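Probable endonuclease 4 (Thermotoga maritima, PDB 4HNO) probably cleaves DNA backbones at apurinic or apyrimidinic sites during repair, using a cluster of metal ions, to leave a 3'-hydroxyl and a 5'-terminal sugar phosphate. Local coordinates at residues Q33-N38 with F70-Y75; A44-D49 with V98-K103. One frame throughout, in Å; residues are numbered along the deposited sequence. Where two conformers were deposited one is given.

Contact 1: Q33-N38 with F70-Y75. With ZN (zinc ion), chain B.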
loop_
_atom_site.group_PDB
_atom_site.type_symbol
_atom_site.label_atom_id
_atom_site.label_comp_id
_atom_site.label_asym_id
_atom_site.label_seq_id
_atom_site.Cartn_x
_atom_site.Cartn_y
_atom_site.Cartn_z
ATOM N N GLN A 33 -3.177 7.932 0.929
ATOM C CA GLN A 33 -2.152 7.500 -0.015
ATOM C C GLN A 33 -2.291 8.339 -1.276
ATOM O O GLN A 33 -3.400 8.687 -1.663
ATOM C CB GLN A 33 -2.315 6.010 -0.323
ATOM C CG GLN A 33 -1.312 5.458 -1.328
ATOM C CD GLN A 33 -1.513 3.969 -1.477
ATOM O OE1 GLN A 33 -0.823 3.171 -0.851
ATOM N NE2 GLN A 33 -2.486 3.614 -2.293
ATOM N N ILE A 34 -1.158 8.640 -1.899
ATOM C CA ILE A 34 -1.117 9.381 -3.154
ATOM C C ILE A 34 -0.092 8.751 -4.070
ATOM O O ILE A 34 0.869 8.139 -3.628
ATOM C CB ILE A 34 -0.743 10.861 -2.932
ATOM C CG1 ILE A 34 0.461 11.006 -2.001
ATOM C CG2 ILE A 34 -1.932 11.619 -2.351
ATOM C CD1 ILE A 34 1.132 12.392 -2.034
ATOM N N PHE A 35 -0.252 8.950 -5.374
ATOM C CA PHE A 35 0.859 8.732 -6.301
ATOM C C PHE A 35 1.860 9.894 -6.150
ATOM O O PHE A 35 1.499 10.973 -5.716
ATOM C CB PHE A 35 0.370 8.621 -7.744
ATOM C CG PHE A 35 -0.367 7.332 -8.045
ATOM C CD1 PHE A 35 -1.651 7.365 -8.537
ATOM C CD2 PHE A 35 0.239 6.097 -7.876
ATOM C CE1 PHE A 35 -2.318 6.175 -8.842
ATOM C CE2 PHE A 35 -0.425 4.922 -8.162
ATOM C CZ PHE A 35 -1.702 4.959 -8.644
ATOM N N PRO A 36 3.110 9.688 -6.552
ATOM C CA PRO A 36 4.122 10.748 -6.417
ATOM C C PRO A 36 4.209 11.648 -7.642
ATOM O O PRO A 36 4.947 12.617 -7.620
ATOM C CB PRO A 36 5.429 9.963 -6.204
ATOM C CG PRO A 36 5.124 8.554 -6.587
ATOM C CD PRO A 36 3.711 8.401 -6.924
ATOM N N HIS A 37 3.488 11.309 -8.697
ATOM C CA HIS A 37 3.569 11.981 -9.976
ATOM C C HIS A 37 2.456 11.409 -10.837
ATOM O O HIS A 37 1.804 10.432 -10.462
ATOM C CB HIS A 37 4.938 11.713 -10.636
ATOM C CG HIS A 37 5.255 10.259 -10.770
ATOM N ND1 HIS A 37 4.652 9.434 -11.691
ATOM C CD2 HIS A 37 6.096 9.480 -10.056
ATOM C CE1 HIS A 37 5.109 8.205 -11.523
ATOM N NE2 HIS A 37 5.980 8.201 -10.533
ATOM N N ASN A 38 2.285 12.003 -12.010
ATOM C CA ASN A 38 1.375 11.474 -13.015
ATOM C C ASN A 38 2.123 11.150 -14.305
ATOM O O ASN A 38 1.586 11.308 -15.406
ATOM C CB ASN A 38 0.272 12.488 -13.292
ATOM C CG ASN A 38 0.738 13.622 -14.181
ATOM O OD1 ASN A 38 1.744 14.277 -13.897
ATOM N ND2 ASN A 38 0.028 13.838 -15.285
ATOM N N PHE A 70 1.158 8.189 2.847
ATOM C CA PHE A 70 1.897 7.216 2.068
ATOM C C PHE A 70 1.894 7.595 0.596
ATOM O O PHE A 70 0.889 8.096 0.092
ATOM C CB PHE A 70 1.220 5.818 2.190
ATOM C CG PHE A 70 1.028 5.368 3.599
ATOM C CD1 PHE A 70 -0.110 5.722 4.305
ATOM C CD2 PHE A 70 1.988 4.591 4.242
ATOM C CE1 PHE A 70 -0.309 5.296 5.591
ATOM C CE2 PHE A 70 1.804 4.169 5.529
ATOM C CZ PHE A 70 0.639 4.526 6.204
ATOM N N CYS A 71 2.967 7.266 -0.115
ATOM C CA CYS A 71 2.946 7.277 -1.560
ATOM C C CYS A 71 2.858 5.849 -2.081
ATOM O O CYS A 71 3.414 4.930 -1.483
ATOM C CB CYS A 71 4.173 7.939 -2.176
ATOM S SG CYS A 71 4.126 9.741 -2.259
ATOM N N HIS A 72 2.160 5.670 -3.189
ATOM C CA HIS A 72 2.170 4.423 -3.961
ATOM C C HIS A 72 2.991 4.666 -5.218
ATOM O O HIS A 72 2.798 5.642 -5.913
ATOM C CB HIS A 72 0.752 4.004 -4.357
ATOM C CG HIS A 72 0.615 2.562 -4.760
ATOM N ND1 HIS A 72 1.282 1.992 -5.818
ATOM C CD2 HIS A 72 -0.145 1.575 -4.227
ATOM C CE1 HIS A 72 0.941 0.708 -5.907
ATOM N NE2 HIS A 72 0.067 0.426 -4.954
ATOM N N SER A 73 3.919 3.761 -5.491
ATOM C CA SER A 73 4.811 3.814 -6.624
ATOM C C SER A 73 4.022 3.603 -7.893
ATOM O O SER A 73 2.949 2.995 -7.892
ATOM C CB SER A 73 5.872 2.731 -6.417
ATOM O OG SER A 73 6.786 2.594 -7.460
ATOM N N GLY A 74 4.556 4.104 -8.992
ATOM C CA GLY A 74 3.885 4.033 -10.269
ATOM C C GLY A 74 3.799 2.647 -10.854
ATOM O O GLY A 74 4.659 1.784 -10.650
ATOM N N TYR A 75 2.763 2.532 -11.685
ATOM C CA TYR A 75 2.335 1.309 -12.357
ATOM C C TYR A 75 3.364 0.644 -13.287
ATOM O O TYR A 75 3.280 -0.550 -13.560
ATOM C CB TYR A 75 0.991 1.580 -13.082
ATOM C CG TYR A 75 0.971 2.402 -14.372
ATOM C CD1 TYR A 75 0.566 1.812 -15.564
ATOM C CD2 TYR A 75 1.270 3.773 -14.399
ATOM C CE1 TYR A 75 0.496 2.530 -16.748
ATOM C CE2 TYR A 75 1.204 4.504 -15.595
ATOM C CZ TYR A 75 0.819 3.872 -16.760
ATOM O OH TYR A 75 0.743 4.582 -17.940
HETATM ZN ZN ZN B . -0.780 -1.424 -4.695
HETATM O O HOH W 1 -2.686 -1.455 -4.470
#

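Contact 2: A44-D49 with V98-K103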
loop_
_atom_site.group_PDB
_atom_site.type_symbol
_atom_site.label_atom_id
_atom_site.label_comp_id
_atom_site.label_asym_id
_atom_site.label_seq_id
_atom_site.Cartn_x
_atom_site.Cartn_y
_atom_site.Cartn_z
ATOM N N ALA A 44 9.949 11.460 -14.200
ATOM C CA ALA A 44 8.964 12.180 -13.419
ATOM C C ALA A 44 9.605 13.443 -12.851
ATOM O O ALA A 44 10.735 13.435 -12.365
ATOM C CB ALA A 44 8.432 11.331 -12.268
ATOM N N LYS A 45 8.847 14.518 -12.870
ATOM C CA LYS A 45 9.266 15.752 -12.230
ATOM C C LYS A 45 9.143 15.661 -10.718
ATOM O O LYS A 45 8.330 14.914 -10.151
ATOM C CB LYS A 45 8.413 16.919 -12.709
ATOM C CG LYS A 45 8.629 17.268 -14.166
ATOM C CD LYS A 45 7.831 18.497 -14.569
ATOM C CE LYS A 45 7.485 18.458 -16.048
ATOM N NZ LYS A 45 6.954 19.754 -16.546
ATOM N N LEU A 46 9.963 16.466 -10.066
ATOM C CA LEU A 46 9.788 16.747 -8.658
ATOM C C LEU A 46 8.678 17.776 -8.463
ATOM O O LEU A 46 8.482 18.644 -9.307
ATOM C CB LEU A 46 11.041 17.374 -8.050
ATOM C CG LEU A 46 12.265 16.488 -8.003
ATOM C CD1 LEU A 46 13.432 17.326 -7.521
ATOM C CD2 LEU A 46 12.059 15.338 -7.060
ATOM N N PRO A 47 8.035 17.768 -7.297
ATOM C CA PRO A 47 7.244 18.943 -6.933
ATOM C C PRO A 47 8.158 20.158 -6.860
ATOM O O PRO A 47 9.310 20.040 -6.451
ATOM C CB PRO A 47 6.706 18.595 -5.544
ATOM C CG PRO A 47 7.624 17.614 -5.002
ATOM C CD PRO A 47 8.121 16.800 -6.197
ATOM N N SER A 48 7.650 21.317 -7.245
ATOM C CA SER A 48 8.413 22.535 -7.069
ATOM C C SER A 48 8.626 22.798 -5.583
ATOM O O SER A 48 7.932 22.256 -4.712
ATOM C CB SER A 48 7.701 23.724 -7.695
ATOM O OG SER A 48 6.539 24.030 -6.948
ATOM N N ASP A 49 9.581 23.669 -5.283
ATOM C CA ASP A 49 9.773 24.090 -3.912
ATOM C C ASP A 49 8.480 24.630 -3.326
ATOM O O ASP A 49 8.123 24.317 -2.191
ATOM C CB ASP A 49 10.832 25.170 -3.796
ATOM C CG ASP A 49 12.180 24.722 -4.253
ATOM O OD1 ASP A 49 12.444 23.507 -4.407
ATOM O OD2 ASP A 49 13.024 25.618 -4.442
ATOM N N VAL A 98 11.482 8.028 -4.640
ATOM C CA VAL A 98 11.989 8.231 -3.283
ATOM C C VAL A 98 12.319 9.698 -3.049
ATOM O O VAL A 98 12.002 10.255 -2.002
ATOM C CB VAL A 98 13.202 7.317 -3.009
ATOM C CG1 VAL A 98 13.922 7.742 -1.732
ATOM C CG2 VAL A 98 12.756 5.863 -2.929
ATOM N N GLU A 99 12.958 10.338 -4.027
ATOM C CA GLU A 99 13.298 11.727 -3.876
ATOM C C GLU A 99 12.074 12.640 -3.866
ATOM O O GLU A 99 12.085 13.660 -3.167
ATOM C CB GLU A 99 14.348 12.104 -4.896
ATOM C CG GLU A 99 15.705 11.374 -4.579
ATOM C CD GLU A 99 16.284 11.717 -3.165
ATOM O OE1 GLU A 99 16.433 12.924 -2.865
ATOM O OE2 GLU A 99 16.569 10.816 -2.353
ATOM N N ILE A 100 11.025 12.297 -4.601
ATOM C CA ILE A 100 9.776 13.026 -4.503
ATOM C C ILE A 100 9.223 12.920 -3.084
ATOM O O ILE A 100 8.824 13.921 -2.478
ATOM C CB ILE A 100 8.741 12.508 -5.535
ATOM C CG1 ILE A 100 9.168 12.870 -6.955
ATOM C CG2 ILE A 100 7.360 13.043 -5.213
ATOM C CD1 ILE A 100 8.469 12.099 -8.051
ATOM N N CYS A 101 9.173 11.692 -2.558
ATOM C CA CYS A 101 8.718 11.517 -1.189
ATOM C C CYS A 101 9.535 12.364 -0.233
ATOM O O CYS A 101 8.993 13.050 0.626
ATOM C CB CYS A 101 8.814 10.047 -0.773
ATOM S SG CYS A 101 7.642 8.950 -1.573
ATOM N N ARG A 102 10.855 12.304 -0.375
ATOM C CA ARG A 102 11.742 13.021 0.531
ATOM C C ARG A 102 11.467 14.526 0.454
ATOM O O ARG A 102 11.464 15.197 1.475
ATOM C CB ARG A 102 13.198 12.659 0.180
ATOM C CG ARG A 102 14.295 13.240 1.036
ATOM C CD ARG A 102 14.552 12.570 2.394
ATOM N NE ARG A 102 13.484 12.860 3.333
ATOM C CZ ARG A 102 13.383 13.997 4.012
ATOM N NH1 ARG A 102 12.357 14.155 4.839
ATOM N NH2 ARG A 102 14.283 14.980 3.894
ATOM N N LYS A 103 11.222 15.069 -0.735
ATOM C CA LYS A 103 10.962 16.498 -0.877
ATOM C C LYS A 103 9.635 16.902 -0.225
ATOM O O LYS A 103 9.538 17.975 0.366
ATOM C CB LYS A 103 11.022 16.909 -2.342
ATOM C CG LYS A 103 10.982 18.415 -2.508
ATOM C CD LYS A 103 11.318 18.888 -3.895
ATOM C CE LYS A 103 11.279 20.417 -3.944
ATOM N NZ LYS A 103 11.665 20.955 -5.258
#

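Contact 1: Q33-N38 with F70-Y75
Gln33 and His72 meet because both leave the backbone the same way, with CG trans to N (chi1 179° and -162°), and both reach toward the metal site. The amide of Gln33 lies at the edge of the imidazole, its plane 88° from that of the ring, with NE2 3.7 Å from His72 CD2. Its polar atoms are gripped by other residues: OE1 by His218, NE2 by His10 and Glu263. The ring of His72 is held at both nitrogens. ND1 donates in the ring plane to a lone pair of Ser73 O, a nearly straight bond of 2.8 Å, and NE2 binds the zinc ion at 2.0 Å. His112, Glu147 and a water complete that zinc site. Beneath these side chains the strands run parallel: Ile34 N donates to Phe70 O at 2.9 Å, and His72 N to Ile34 O at 2.8 Å. Beyond the strand, Phe35 turns its edge to the carbonyl of His72, with CD2 3.3 Å from His72 O, and Pro36 CD also abuts this oxygen, which is buried without a hydrogen-bond partner. On the sheet face away from the metal, Ile34 CG1 packs on SG of one of the two Cys71 conformers at 3.9 Å. Functional side chains at the C-terminal ends of parallel strands are typical of TIM-barrel active sites; here His72 supplies a zinc ligand and Gln33 braces other ligands of the metal cluster.

Contact 2: A44-D49 with V98-K103
Lys103 stretches from the helix past the ring of Pro47, the two side chains running antiparallel alongside each other, with Lys103 CD 4.1 Å from Pro47 CG. The lysine starts with CG opposite the backbone N (chi1 -171°) and stays extended to its tip, a shape that carries the ammonium beyond the proline ring to two oxygens of the facing loop. Pro47 O accepts a hydrogen bond from NZ at 2.8 Å, in the plane of the carbonyl. In one of its two modelled conformers, Asp49 comes in roughly perpendicular to the lysine chain and offers OD1 at 2.8 Å, closing a salt bridge; NZ comes to the anti side of the carboxylate, 18° out of its plane. With Asp49 so placed, one ammonium is shared between a backbone carbonyl and a carboxylate, with the lysine's methylenes lying against the loop.

One turn back along the helix, Ile100 provides the apolar half of the contact. Leu46 and Pro47 both lie at a slant to it and use different branches: Leu46 CD2 rests on Ile100 CG1 at 3.8 Å, while Pro47 CD meets CG2 at 4.0 Å. The end of the isoleucine continues toward the start of the loop segment, where CD1 lies 3.5 Å from Lys45 O and reaches the methyl of Ala44. Ser48 faces away from this interface. It is the N-cap of the following helix, its OG bonded to Ala51 N.

The loop thus runs along helix 84-104, where Lys96 also binds Ala44 O and Pro47 touches Leu104, and leads into helix 49-61. Another side of helix 84-104 packs on strand 108-115, with Val98 and Cys101 on Leu109.

From the N terminus, the end of strand 31-34 and the loop after it form the first segment of contact 1, and residues 44-49 of contact 2 follow as helix 49-61 begins. The chain then enters strand 69-72, where 70-75 closes the beta-alpha-beta unit of strand 31-34, helix 49-61 and strand 69-72, and goes on to helix 84-104, where 98-103 closes the longer loop of contact 2. The two closures cross, since their segments alternate. Contact 1 joins neighbouring barrel strands; contact 2 ties the loop before helix 49-61 to the next helix outside the barrel. Pro36 and His37 reach Ile100, His37 packs on Ala44, and Cys71 meets Cys101, so the two contacts pack directly on each other.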